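Local coordinates for methyltransferase (PDB 1IXK), which probably transfers methyl groups from S-adenosyl-L-methionine to cytidines of tRNA, as a member of the RsmB/NOP family of RNA methyltransferases, at residues V145-D150 against N170-H175; G119-D124 against V186-I191; S176-I181 against M226-K231; L114-G119 against S134-L139. All blocks are in the same frame, centred on the assembly; numbering follows the deposited sequence.

All four contacts lie in the class I methyltransferase domain. Contacts 1 and 2 join neighbouring strands of one sheet, their centres about 11 Å apart, giving the order 171-174, 145-149, 121-124, 188-194. Contact 4 sets helix 131-139 against the loop leading into strand 121-124, its centre about 10 Å from that of contact 2, and contact 3 brings helix 215-235 to the turn after strand 171-174. Contacts 3 and 4 are about 21 Å apart between centres and do not touch. Along the chain contact 1 is nested within contact 2, whereas contacts 3 and 4 each interleave with contact 2. Contact 1 holds Asp-150 of the predicted S-adenosyl-L-methionine site, and the others lie near it.

Contact 1: V145-D150 against N170-H175; sequences VIYAFD and NVILFH
Five backbone hydrogen bonds join Ile-146, Ala-148 and Asp-150 to Asn-170, Ile-172 and Phe-174 in parallel register. Ile-172 N to Ile-146 O, at 2.8 Å, is nearly straight, and Asp-150 N to Phe-174 O closes the ladder. CA-H...O contacts reach carbonyls of the same ladder, among them Val-171 CA to Ile-146 O at 3.4 Å.

The aromatic side chains gather on one face of the sheet. Phe-174 turns an edge toward the face of Phe-149 in an offset edge-to-face pair, planes at 65°; Phe-174 CD2 and Phe-149 CE2 are 3.7 Å apart. Tyr-147 meets the Phe-174 ring rim to rim, Phe-174 CE2 lying 3.3 Å from Tyr-147 CD2. Phe-174 has CG beside its backbone N (chi1 -66°), which sets its ring beside both neighbours, CE2 toward Tyr-147 and CD2 toward Phe-149. Replacing Phe-174 by alanine would probably open a gap beside Tyr-147 and Phe-149 and deprive both rings of their shared neighbour.

Strands 145-149 and 171-174, with helix 153-166 between them, make a beta-alpha-beta unit of the Rossmann-like methyltransferase fold. Leu-163 and Leu-156 of that helix cover Val-171 and Leu-173 on the face away from the rings, where Leu-173 CD2 packs 3.7 Å from Ala-148 CB. Ile-172 CD1 bridges Val-145 CG1 and Tyr-147 CE2 on the aromatic side.

At the C-terminal ends polar side chains have outside partners. Asp-150, predicted to bind S-adenosyl-L-methionine, accepts from Asp-152 N through OD1, which also pairs with Arg-155. The edge of the His-175 ring brings CD2 to 3.2 Å from Asp-150 O, while NE2 bonds to Val-151 O.

Contact 2: G119-D124 against V186-I191; sequences GEIVAD and VEFDKI
Strand 121-124 runs parallel to the start of strand 188-194, with Val-122 level with Lys-190 and Ala-123 with Ile-191. The chain turns a corner at Asp-189, and there Ile-121 O receives Asp-189 N at 2.8 Å as well as a long, weak bond from Lys-190 N. Beyond the corner the parallel pairing is carried by Ala-123 N to Lys-190 O, 3.1 Å.

Asp-189 also uses its side chain as a backbone acceptor: OD2 takes Ile-121 N at 2.8 Å in an almost straight bond (173°), met on the anti side and slightly out of the carboxylate plane. Its OD1 forms a salt bridge with Lys-237. The carboxylate of Glu-120 stacks nearly parallel to that of Asp-189; these like charges are probably offset by Lys-237 on Asp-189 and Lys-190 on Glu-120. Lys-190 bends at chi2 (-74°) and chi4 (-53°), bringing NZ into a salt bridge with Glu-120 OE1, 2.7 Å, on its syn lone pair; the same oxygen accepts from Lys-117 N. A glutamine in place of Glu-120 would probably leave the Lys-190 ammonium without the negative charge that balances it here.

On the apolar side, the Phe-188 ring is covered on both faces: Ala-123 CB makes a CH-pi contact 3.8 Å from its centroid, and Val-186 CG1 lies over the opposite face toward the rim. Ile-121 CG2 touches both Val-186 CG1 and Phe-188 CD1, the latter at 3.7 Å.

These are central strands of the Rossmann-like sheet. Strand 145-149 pairs with 121-124 and strand 240-246 with 188-194, while Val-235 of helix 215-235 packs on Phe-188 and Ile-191.

Contact 3: S176-I181 against M226-K231; sequences SSSLHI and MRLLEK
Arg-227 opens the contact with its CB, which lies 4.3 Å from Leu-179 CD2, while the rest of its chain extends off to the exposed side of the helix. Leu-228, one residue on, carries the tightest touch: its CD2 meets Leu-179 CD2 at 3.4 Å, closer than usual for two methyl groups, and the two side chains cross at about a right angle. CD2 of Leu-228 also reaches Ser-178 OG at 3.7 Å in a van der Waals contact; that hydroxyl is hydrogen-bonded to Met-125 O.

The partner of the helix is a short 3-10 turn, 178-181, in the connection from strand 171-174 to strand 188-194. An ST turn leads into it, Ser-177 OG accepting from Leu-179 N at 3.2 Å. Helix 215-235 thus packs against a loop of the Rossmann-like domain as well as on strand 188-194, where Leu-193 touches Leu-228.

Lys-231, one turn further along the helix, lies across Leu-179. Bends at chi2 and chi3 fold its chain back, setting CG 3.9 Å from Leu-179 CD2 and CE 3.6 Å from Leu-179 O. Its NZ passes on to a salt bridge with Glu-234, and Ile-181 CG2 approaches the Lys-231 backbone O at 4.2 Å.

Contact 4: L114-G119 against S134-L139; sequences LDPKPG and SYLAQL
Leu-114, the last residue of helix 105-114, turns toward helix 131-139 and places CD2 4.1 Å from Leu-136 CD2. Its CG stands opposite the backbone N across the CA-CB bond (chi1 -173°), which sends the branched end toward this helix; the same side chain also rests on Leu-192 and Lys-190 of strand 188-194. At Asp-115 the chain leaves helical geometry with a positive phi of 51°, and this break carries the backbone on to Pro-116.

Pro-116 makes the main contact. Its ring meets Leu-136 at about a right angle, CG pressing on CD2 at 3.4 Å, tighter than an ordinary carbon contact. CD, the neighbouring ring atom, faces Leu-139 CD1 at 4.0 Å, so the proline lies against two leucines three residues apart on the helix. The Pro-116 carbonyl also lies near Leu-139, its O 4.2 Å from CB of that leucine. Met-140, just beyond the helix, packs on this ring too.

The helix follows strand 121-124 and the predicted S-adenosyl-L-methionine loop, which includes Gly-130, Gly-131 and Lys-132. The contact therefore folds that strand-loop-helix of the Rossmann-like domain back onto the linker that enters the strand. Leu-136 also touches Pro-111 of helix 105-114 and Leu-192 of strand 188-194.

Farther on, Pro-118 meets the end of the helix through its ring, with CD 4.1 Å from Leu-139 O.

Contact 1: V145-D150 against N170-H175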
loop_
_atom_site.group_PDB
_atom_site.type_symbol
_atom_site.label_atom_id
_atom_site.label_comp_id
_atom_site.label_asym_id
_atom_site.label_seq_id
_atom_site.Cartn_x
_atom_site.Cartn_y
_atom_site.Cartn_z
ATOM N N VAL A 145 -16.709 -4.685 10.973
ATOM C CA VAL A 145 -17.158 -3.582 10.127
ATOM C C VAL A 145 -15.983 -2.798 9.568
ATOM O O VAL A 145 -14.963 -2.623 10.238
ATOM C CB VAL A 145 -18.046 -2.583 10.909
ATOM C CG1 VAL A 145 -18.583 -1.513 9.960
ATOM C CG2 VAL A 145 -19.186 -3.314 11.586
ATOM N N ILE A 146 -16.126 -2.332 8.332
ATOM C CA ILE A 146 -15.084 -1.536 7.701
ATOM C C ILE A 146 -15.692 -0.239 7.206
ATOM O O ILE A 146 -16.611 -0.258 6.393
ATOM C CB ILE A 146 -14.473 -2.228 6.474
ATOM C CG1 ILE A 146 -13.769 -3.523 6.888
ATOM C CG2 ILE A 146 -13.503 -1.268 5.780
ATOM C CD1 ILE A 146 -13.457 -4.434 5.712
ATOM N N TYR A 147 -15.190 0.883 7.710
ATOM C CA TYR A 147 -15.669 2.189 7.267
ATOM C C TYR A 147 -14.682 2.707 6.222
ATOM O O TYR A 147 -13.470 2.636 6.425
ATOM C CB TYR A 147 -15.724 3.180 8.439
ATOM C CG TYR A 147 -16.829 2.912 9.437
ATOM C CD1 TYR A 147 -16.653 2.011 10.486
ATOM C CD2 TYR A 147 -18.059 3.559 9.324
ATOM C CE1 TYR A 147 -17.676 1.762 11.403
ATOM C CE2 TYR A 147 -19.090 3.319 10.233
ATOM C CZ TYR A 147 -18.891 2.421 11.271
ATOM O OH TYR A 147 -19.902 2.203 12.182
ATOM N N ALA A 148 -15.198 3.217 5.106
ATOM C CA ALA A 148 -14.350 3.757 4.044
ATOM C C ALA A 148 -14.952 5.075 3.563
ATOM O O ALA A 148 -16.162 5.284 3.669
ATOM C CB ALA A 148 -14.241 2.769 2.889
ATOM N N PHE A 149 -14.100 5.952 3.038
ATOM C CA PHE A 149 -14.521 7.274 2.576
ATOM C C PHE A 149 -14.017 7.601 1.172
ATOM O O PHE A 149 -12.862 7.331 0.838
ATOM C CB PHE A 149 -13.992 8.357 3.532
ATOM C CG PHE A 149 -14.296 8.104 4.985
ATOM C CD1 PHE A 149 -13.659 7.078 5.680
ATOM C CD2 PHE A 149 -15.205 8.908 5.665
ATOM C CE1 PHE A 149 -13.923 6.859 7.032
ATOM C CE2 PHE A 149 -15.477 8.697 7.019
ATOM C CZ PHE A 149 -14.834 7.669 7.703
ATOM N N ASP A 150 -14.883 8.192 0.356
ATOM C CA ASP A 150 -14.520 8.595 -1.001
ATOM C C ASP A 150 -15.294 9.872 -1.320
ATOM O O ASP A 150 -16.518 9.895 -1.215
ATOM C CB ASP A 150 -14.896 7.512 -2.012
ATOM C CG ASP A 150 -14.191 7.690 -3.358
ATOM O OD1 ASP A 150 -13.866 8.843 -3.726
ATOM O OD2 ASP A 150 -13.967 6.673 -4.049
ATOM N N ASN A 170 -19.522 -6.484 4.737
ATOM C CA ASN A 170 -19.226 -5.701 5.935
ATOM C C ASN A 170 -18.606 -4.321 5.751
ATOM O O ASN A 170 -18.035 -3.772 6.699
ATOM C CB ASN A 170 -18.325 -6.533 6.850
ATOM C CG ASN A 170 -16.978 -6.811 6.225
ATOM O OD1 ASN A 170 -16.779 -6.579 5.030
ATOM N ND2 ASN A 170 -16.043 -7.319 7.023
ATOM N N VAL A 171 -18.722 -3.747 4.557
ATOM C CA VAL A 171 -18.147 -2.425 4.310
ATOM C C VAL A 171 -19.223 -1.350 4.274
ATOM O O VAL A 171 -20.317 -1.569 3.750
ATOM C CB VAL A 171 -17.373 -2.380 2.967
ATOM C CG1 VAL A 171 -16.803 -0.974 2.728
ATOM C CG2 VAL A 171 -16.246 -3.402 2.974
ATOM N N ILE A 172 -18.914 -0.198 4.860
ATOM C CA ILE A 172 -19.824 0.943 4.865
ATOM C C ILE A 172 -19.072 2.061 4.146
ATOM O O ILE A 172 -17.968 2.428 4.550
ATOM C CB ILE A 172 -20.169 1.405 6.299
ATOM C CG1 ILE A 172 -20.913 0.291 7.045
ATOM C CG2 ILE A 172 -21.040 2.662 6.243
ATOM C CD1 ILE A 172 -21.329 0.663 8.459
ATOM N N LEU A 173 -19.661 2.587 3.076
ATOM C CA LEU A 173 -19.026 3.642 2.296
ATOM C C LEU A 173 -19.655 5.000 2.526
ATOM O O LEU A 173 -20.859 5.164 2.363
ATOM C CB LEU A 173 -19.104 3.315 0.802
ATOM C CG LEU A 173 -18.403 2.056 0.298
ATOM C CD1 LEU A 173 -18.795 1.807 -1.160
ATOM C CD2 LEU A 173 -16.906 2.210 0.441
ATOM N N PHE A 174 -18.834 5.979 2.894
ATOM C CA PHE A 174 -19.324 7.332 3.123
ATOM C C PHE A 174 -18.822 8.279 2.044
ATOM O O PHE A 174 -17.676 8.183 1.604
ATOM C CB PHE A 174 -18.865 7.850 4.487
ATOM C CG PHE A 174 -19.454 7.113 5.649
ATOM C CD1 PHE A 174 -20.775 6.674 5.618
ATOM C CD2 PHE A 174 -18.702 6.893 6.798
ATOM C CE1 PHE A 174 -21.340 6.030 6.712
ATOM C CE2 PHE A 174 -19.257 6.247 7.899
ATOM C CZ PHE A 174 -20.580 5.816 7.855
ATOM N N HIS A 175 -19.680 9.201 1.625
ATOM C CA HIS A 175 -19.311 10.175 0.609
ATOM C C HIS A 175 -18.742 11.376 1.346
ATOM O O HIS A 175 -19.440 12.367 1.572
ATOM C CB HIS A 175 -20.536 10.610 -0.197
ATOM C CG HIS A 175 -20.210 11.544 -1.319
ATOM N ND1 HIS A 175 -21.123 12.438 -1.832
ATOM C CD2 HIS A 175 -19.072 11.715 -2.030
ATOM C CE1 HIS A 175 -20.560 13.124 -2.812
ATOM N NE2 HIS A 175 -19.315 12.705 -2.951
#

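Contact 2: G119-D124 against V186-I191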
loop_
_atom_site.group_PDB
_atom_site.type_symbol
_atom_site.label_atom_id
_atom_site.label_comp_id
_atom_site.label_asym_id
_atom_site.label_seq_id
_atom_site.Cartn_x
_atom_site.Cartn_y
_atom_site.Cartn_z
ATOM N N GLY A 119 -14.920 -9.514 13.260
ATOM C CA GLY A 119 -15.555 -8.834 14.378
ATOM C C GLY A 119 -14.979 -7.482 14.765
ATOM O O GLY A 119 -15.592 -6.740 15.533
ATOM N N GLU A 120 -13.810 -7.140 14.241
ATOM C CA GLU A 120 -13.207 -5.863 14.601
ATOM C C GLU A 120 -13.813 -4.667 13.874
ATOM O O GLU A 120 -14.453 -4.818 12.837
ATOM C CB GLU A 120 -11.696 -5.906 14.360
ATOM C CG GLU A 120 -10.972 -6.930 15.217
ATOM C CD GLU A 120 -9.471 -6.733 15.212
ATOM O OE1 GLU A 120 -8.886 -6.651 14.112
ATOM O OE2 GLU A 120 -8.875 -6.663 16.308
ATOM N N ILE A 121 -13.612 -3.483 14.450
ATOM C CA ILE A 121 -14.094 -2.226 13.883
ATOM C C ILE A 121 -12.887 -1.625 13.176
ATOM O O ILE A 121 -11.926 -1.197 13.818
ATOM C CB ILE A 121 -14.581 -1.279 14.986
ATOM C CG1 ILE A 121 -15.635 -1.991 15.837
ATOM C CG2 ILE A 121 -15.157 -0.005 14.374
ATOM C CD1 ILE A 121 -16.789 -2.573 15.029
ATOM N N VAL A 122 -12.955 -1.586 11.852
ATOM C CA VAL A 122 -11.842 -1.128 11.027
ATOM C C VAL A 122 -12.188 0.031 10.103
ATOM O O VAL A 122 -13.339 0.200 9.720
ATOM C CB VAL A 122 -11.339 -2.312 10.160
ATOM C CG1 VAL A 122 -10.155 -1.899 9.310
ATOM C CG2 VAL A 122 -10.968 -3.492 11.064
ATOM N N ALA A 123 -11.179 0.830 9.766
ATOM C CA ALA A 123 -11.363 1.946 8.849
ATOM C C ALA A 123 -10.280 1.951 7.776
ATOM O O ALA A 123 -9.113 1.688 8.057
ATOM C CB ALA A 123 -11.342 3.277 9.610
ATOM N N ASP A 124 -10.680 2.219 6.536
ATOM C CA ASP A 124 -9.729 2.338 5.433
ATOM C C ASP A 124 -9.759 3.836 5.152
ATOM O O ASP A 124 -10.782 4.365 4.737
ATOM C CB ASP A 124 -10.201 1.571 4.197
ATOM C CG ASP A 124 -9.156 1.550 3.094
ATOM O OD1 ASP A 124 -8.265 2.433 3.106
ATOM O OD2 ASP A 124 -9.224 0.661 2.214
ATOM N N VAL A 186 -16.546 7.079 16.591
ATOM C CA VAL A 186 -16.326 5.642 16.670
ATOM C C VAL A 186 -14.866 5.371 17.039
ATOM O O VAL A 186 -13.965 6.060 16.571
ATOM C CB VAL A 186 -16.632 4.957 15.318
ATOM C CG1 VAL A 186 -16.208 3.499 15.360
ATOM C CG2 VAL A 186 -18.118 5.059 15.010
ATOM N N GLU A 187 -14.647 4.377 17.894
ATOM C CA GLU A 187 -13.297 3.993 18.311
ATOM C C GLU A 187 -12.926 2.772 17.475
ATOM O O GLU A 187 -13.664 1.792 17.448
ATOM C CB GLU A 187 -13.278 3.633 19.800
ATOM C CG GLU A 187 -14.296 2.564 20.191
ATOM C CD GLU A 187 -15.733 3.009 19.973
ATOM O OE1 GLU A 187 -16.170 3.966 20.650
ATOM O OE2 GLU A 187 -16.426 2.408 19.123
ATOM N N PHE A 188 -11.779 2.826 16.808
ATOM C CA PHE A 188 -11.354 1.738 15.932
ATOM C C PHE A 188 -10.315 0.777 16.482
ATOM O O PHE A 188 -9.434 1.169 17.238
ATOM C CB PHE A 188 -10.827 2.326 14.618
ATOM C CG PHE A 188 -11.885 2.997 13.794
ATOM C CD1 PHE A 188 -12.619 2.272 12.857
ATOM C CD2 PHE A 188 -12.171 4.344 13.973
ATOM C CE1 PHE A 188 -13.629 2.881 12.116
ATOM C CE2 PHE A 188 -13.182 4.965 13.235
ATOM C CZ PHE A 188 -13.910 4.228 12.302
ATOM N N ASP A 189 -10.426 -0.486 16.075
ATOM C CA ASP A 189 -9.469 -1.516 16.468
ATOM C C ASP A 189 -8.278 -1.448 15.518
ATOM O O ASP A 189 -7.130 -1.609 15.931
ATOM C CB ASP A 189 -10.071 -2.925 16.338
ATOM C CG ASP A 189 -11.176 -3.193 17.337
ATOM O OD1 ASP A 189 -10.937 -3.009 18.548
ATOM O OD2 ASP A 189 -12.275 -3.604 16.907
ATOM N N LYS A 190 -8.569 -1.229 14.236
ATOM C CA LYS A 190 -7.539 -1.190 13.194
ATOM C C LYS A 190 -7.794 -0.081 12.179
ATOM O O LYS A 190 -8.945 0.205 11.836
ATOM C CB LYS A 190 -7.519 -2.516 12.427
ATOM C CG LYS A 190 -7.279 -3.766 13.251
ATOM C CD LYS A 190 -5.845 -3.878 13.682
ATOM C CE LYS A 190 -5.430 -5.336 13.825
ATOM N NZ LYS A 190 -6.330 -6.114 14.705
ATOM N N ILE A 191 -6.717 0.528 11.692
ATOM C CA ILE A 191 -6.825 1.582 10.690
ATOM C C ILE A 191 -5.819 1.375 9.567
ATOM O O ILE A 191 -4.643 1.122 9.814
ATOM C CB ILE A 191 -6.591 2.977 11.309
ATOM C CG1 ILE A 191 -7.702 3.272 12.318
ATOM C CG2 ILE A 191 -6.550 4.048 10.204
ATOM C CD1 ILE A 191 -7.621 4.626 12.947
#

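Contact 3: S176-I181 against M226-K231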
loop_
_atom_site.group_PDB
_atom_site.type_symbol
_atom_site.label_atom_id
_atom_site.label_comp_id
_atom_site.label_asym_id
_atom_site.label_seq_id
_atom_site.Cartn_x
_atom_site.Cartn_y
_atom_site.Cartn_z
ATOM N N SER A 176 -17.476 11.271 1.729
ATOM C CA SER A 176 -16.796 12.321 2.471
ATOM C C SER A 176 -15.308 11.983 2.489
ATOM O O SER A 176 -14.905 10.924 2.012
ATOM C CB SER A 176 -17.345 12.366 3.905
ATOM O OG SER A 176 -16.628 13.269 4.733
ATOM N N SER A 177 -14.498 12.891 3.027
ATOM C CA SER A 177 -13.059 12.669 3.131
ATOM C C SER A 177 -12.792 11.927 4.437
ATOM O O SER A 177 -13.474 12.158 5.434
ATOM C CB SER A 177 -12.321 14.012 3.145
ATOM O OG SER A 177 -10.978 13.842 3.554
ATOM N N SER A 178 -11.800 11.043 4.442
ATOM C CA SER A 178 -11.492 10.295 5.656
ATOM C C SER A 178 -11.015 11.218 6.778
ATOM O O SER A 178 -10.924 10.804 7.933
ATOM C CB SER A 178 -10.436 9.218 5.378
ATOM O OG SER A 178 -9.250 9.778 4.852
ATOM N N LEU A 179 -10.712 12.468 6.440
ATOM C CA LEU A 179 -10.268 13.423 7.451
ATOM C C LEU A 179 -11.389 13.738 8.440
ATOM O O LEU A 179 -11.135 14.250 9.528
ATOM C CB LEU A 179 -9.773 14.715 6.795
ATOM C CG LEU A 179 -8.375 14.661 6.165
ATOM C CD1 LEU A 179 -8.071 15.978 5.469
ATOM C CD2 LEU A 179 -7.340 14.383 7.239
ATOM N N HIS A 180 -12.626 13.420 8.060
ATOM C CA HIS A 180 -13.790 13.659 8.913
ATOM C C HIS A 180 -14.113 12.430 9.757
ATOM O O HIS A 180 -15.147 12.380 10.424
ATOM C CB HIS A 180 -15.018 13.996 8.057
ATOM C CG HIS A 180 -14.864 15.234 7.231
ATOM N ND1 HIS A 180 -14.778 16.493 7.786
ATOM C CD2 HIS A 180 -14.781 15.406 5.891
ATOM C CE1 HIS A 180 -14.649 17.387 6.820
ATOM N NE2 HIS A 180 -14.648 16.753 5.662
ATOM N N ILE A 181 -13.231 11.438 9.728
ATOM C CA ILE A 181 -13.455 10.203 10.469
ATOM C C ILE A 181 -13.781 10.453 11.946
ATOM O O ILE A 181 -14.576 9.730 12.543
ATOM C CB ILE A 181 -12.235 9.255 10.328
ATOM C CG1 ILE A 181 -12.597 7.855 10.829
ATOM C CG2 ILE A 181 -11.036 9.822 11.081
ATOM C CD1 ILE A 181 -11.587 6.788 10.432
HETATM N N MSE A 226 0.734 13.670 7.284
HETATM C CA MSE A 226 0.802 13.966 8.708
HETATM C C MSE A 226 -0.612 14.192 9.246
HETATM O O MSE A 226 -0.979 13.662 10.292
HETATM C CB MSE A 226 1.670 15.215 8.951
HETATM C CG MSE A 226 3.181 15.007 8.726
HETATM SE SE MSE A 226 4.153 16.539 8.814
HETATM C CE MSE A 226 4.011 16.967 10.530
ATOM N N ARG A 227 -1.409 14.977 8.526
ATOM C CA ARG A 227 -2.780 15.259 8.955
ATOM C C ARG A 227 -3.595 13.982 9.054
ATOM O O ARG A 227 -4.318 13.772 10.026
ATOM C CB ARG A 227 -3.484 16.203 7.975
ATOM C CG ARG A 227 -3.009 17.634 7.991
ATOM C CD ARG A 227 -3.735 18.442 6.915
ATOM N NE ARG A 227 -3.250 19.817 6.847
ATOM C CZ ARG A 227 -3.497 20.746 7.765
ATOM N NH1 ARG A 227 -4.233 20.454 8.830
ATOM N NH2 ARG A 227 -2.996 21.966 7.623
ATOM N N LEU A 228 -3.487 13.140 8.030
ATOM C CA LEU A 228 -4.224 11.883 8.001
ATOM C C LEU A 228 -3.790 10.951 9.129
ATOM O O LEU A 228 -4.624 10.353 9.805
ATOM C CB LEU A 228 -4.025 11.190 6.647
ATOM C CG LEU A 228 -4.700 11.887 5.460
ATOM C CD1 LEU A 228 -4.173 11.337 4.146
ATOM C CD2 LEU A 228 -6.202 11.710 5.570
ATOM N N LEU A 229 -2.483 10.836 9.334
ATOM C CA LEU A 229 -1.962 9.965 10.379
ATOM C C LEU A 229 -2.421 10.423 11.762
ATOM O O LEU A 229 -2.763 9.600 12.612
ATOM C CB LEU A 229 -0.437 9.923 10.304
ATOM C CG LEU A 229 0.276 9.012 11.307
ATOM C CD1 LEU A 229 -0.262 7.585 11.207
ATOM C CD2 LEU A 229 1.767 9.050 11.030
ATOM N N GLU A 230 -2.439 11.734 11.992
ATOM C CA GLU A 230 -2.888 12.250 13.279
ATOM C C GLU A 230 -4.376 11.962 13.495
ATOM O O GLU A 230 -4.774 11.546 14.582
ATOM C CB GLU A 230 -2.618 13.756 13.386
ATOM C CG GLU A 230 -3.212 14.395 14.628
ATOM C CD GLU A 230 -2.552 15.719 14.982
ATOM O OE1 GLU A 230 -2.155 16.457 14.059
ATOM O OE2 GLU A 230 -2.445 16.021 16.191
ATOM N N LYS A 231 -5.201 12.172 12.470
ATOM C CA LYS A 231 -6.632 11.898 12.608
ATOM C C LYS A 231 -6.875 10.404 12.851
ATOM O O LYS A 231 -7.755 10.025 13.624
ATOM C CB LYS A 231 -7.401 12.336 11.354
ATOM C CG LYS A 231 -7.407 13.843 11.094
ATOM C CD LYS A 231 -7.931 14.632 12.296
ATOM C CE LYS A 231 -9.336 14.199 12.685
ATOM N NZ LYS A 231 -9.849 14.934 13.879
#

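Contact 4: L114-G119 against S134-L139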
loop_
_atom_site.group_PDB
_atom_site.type_symbol
_atom_site.label_atom_id
_atom_site.label_comp_id
_atom_site.label_asym_id
_atom_site.label_seq_id
_atom_site.Cartn_x
_atom_site.Cartn_y
_atom_site.Cartn_z
ATOM N N LEU A 114 -1.904 -5.271 8.342
ATOM C CA LEU A 114 -2.844 -4.780 9.352
ATOM C C LEU A 114 -3.493 -5.962 10.064
ATOM O O LEU A 114 -3.838 -5.882 11.244
ATOM C CB LEU A 114 -3.918 -3.895 8.712
ATOM C CG LEU A 114 -4.848 -3.184 9.703
ATOM C CD1 LEU A 114 -4.024 -2.349 10.685
ATOM C CD2 LEU A 114 -5.824 -2.292 8.942
ATOM N N ASP A 115 -3.673 -7.053 9.326
ATOM C CA ASP A 115 -4.227 -8.291 9.873
ATOM C C ASP A 115 -5.535 -8.111 10.642
ATOM O O ASP A 115 -5.629 -8.497 11.807
ATOM C CB ASP A 115 -3.182 -8.931 10.794
ATOM C CG ASP A 115 -3.462 -10.392 11.092
ATOM O OD1 ASP A 115 -2.950 -10.881 12.123
ATOM O OD2 ASP A 115 -4.171 -11.056 10.302
ATOM N N PRO A 116 -6.561 -7.523 10.005
ATOM C CA PRO A 116 -7.861 -7.310 10.654
ATOM C C PRO A 116 -8.465 -8.668 11.014
ATOM O O PRO A 116 -8.324 -9.622 10.257
ATOM C CB PRO A 116 -8.693 -6.621 9.567
ATOM C CG PRO A 116 -7.688 -6.050 8.637
ATOM C CD PRO A 116 -6.594 -7.068 8.605
ATOM N N LYS A 117 -9.143 -8.755 12.152
ATOM C CA LYS A 117 -9.756 -10.015 12.567
ATOM C C LYS A 117 -11.276 -9.955 12.492
ATOM O O LYS A 117 -11.871 -8.885 12.594
ATOM C CB LYS A 117 -9.349 -10.358 14.006
ATOM C CG LYS A 117 -7.860 -10.552 14.207
ATOM C CD LYS A 117 -7.334 -11.675 13.332
ATOM C CE LYS A 117 -5.857 -11.927 13.592
ATOM N NZ LYS A 117 -5.335 -13.018 12.722
ATOM N N PRO A 118 -11.926 -11.109 12.295
ATOM C CA PRO A 118 -13.388 -11.100 12.226
ATOM C C PRO A 118 -13.969 -10.420 13.467
ATOM O O PRO A 118 -13.543 -10.704 14.588
ATOM C CB PRO A 118 -13.733 -12.585 12.168
ATOM C CG PRO A 118 -12.598 -13.150 11.375
ATOM C CD PRO A 118 -11.390 -12.446 11.979
ATOM N N GLY A 119 -14.920 -9.514 13.260
ATOM C CA GLY A 119 -15.555 -8.834 14.378
ATOM C C GLY A 119 -14.979 -7.482 14.765
ATOM O O GLY A 119 -15.592 -6.740 15.533
ATOM N N SER A 134 -11.546 -4.378 0.032
ATOM C CA SER A 134 -12.119 -5.714 -0.118
ATOM C C SER A 134 -11.170 -6.783 0.437
ATOM O O SER A 134 -11.607 -7.855 0.861
ATOM C CB SER A 134 -12.460 -5.992 -1.595
ATOM O OG SER A 134 -11.352 -5.779 -2.451
ATOM N N TYR A 135 -9.874 -6.492 0.457
ATOM C CA TYR A 135 -8.924 -7.456 1.007
ATOM C C TYR A 135 -9.184 -7.512 2.515
ATOM O O TYR A 135 -9.235 -8.596 3.108
ATOM C CB TYR A 135 -7.476 -7.026 0.722
ATOM C CG TYR A 135 -6.469 -8.169 0.723
ATOM C CD1 TYR A 135 -5.249 -8.043 0.057
ATOM C CD2 TYR A 135 -6.748 -9.386 1.360
ATOM C CE1 TYR A 135 -4.332 -9.097 0.014
ATOM C CE2 TYR A 135 -5.833 -10.450 1.326
ATOM C CZ TYR A 135 -4.628 -10.295 0.646
ATOM O OH TYR A 135 -3.717 -11.333 0.587
ATOM N N LEU A 136 -9.361 -6.344 3.133
ATOM C CA LEU A 136 -9.644 -6.285 4.567
ATOM C C LEU A 136 -10.898 -7.104 4.856
ATOM O O LEU A 136 -10.955 -7.846 5.839
ATOM C CB LEU A 136 -9.882 -4.840 5.030
ATOM C CG LEU A 136 -8.742 -3.830 4.903
ATOM C CD1 LEU A 136 -9.264 -2.436 5.244
ATOM C CD2 LEU A 136 -7.579 -4.215 5.822
ATOM N N ALA A 137 -11.898 -6.965 3.992
ATOM C CA ALA A 137 -13.152 -7.686 4.157
ATOM C C ALA A 137 -12.998 -9.206 4.166
ATOM O O ALA A 137 -13.599 -9.879 5.002
ATOM C CB ALA A 137 -14.149 -7.272 3.067
ATOM N N GLN A 138 -12.209 -9.759 3.248
ATOM C CA GLN A 138 -12.061 -11.210 3.228
ATOM C C GLN A 138 -11.210 -11.691 4.400
ATOM O O GLN A 138 -11.427 -12.779 4.929
ATOM C CB GLN A 138 -11.507 -11.700 1.875
ATOM C CG GLN A 138 -10.073 -11.330 1.535
ATOM C CD GLN A 138 -9.671 -11.826 0.150
ATOM O OE1 GLN A 138 -10.163 -11.331 -0.868
ATOM N NE2 GLN A 138 -8.782 -12.812 0.107
ATOM N N LEU A 139 -10.265 -10.867 4.838
ATOM C CA LEU A 139 -9.430 -11.237 5.972
ATOM C C LEU A 139 -10.300 -11.264 7.229
ATOM O O LEU A 139 -10.043 -12.029 8.161
ATOM C CB LEU A 139 -8.273 -10.239 6.131
ATOM C CG LEU A 139 -7.168 -10.328 5.067
ATOM C CD1 LEU A 139 -6.251 -9.111 5.158
ATOM C CD2 LEU A 139 -6.371 -11.610 5.261
#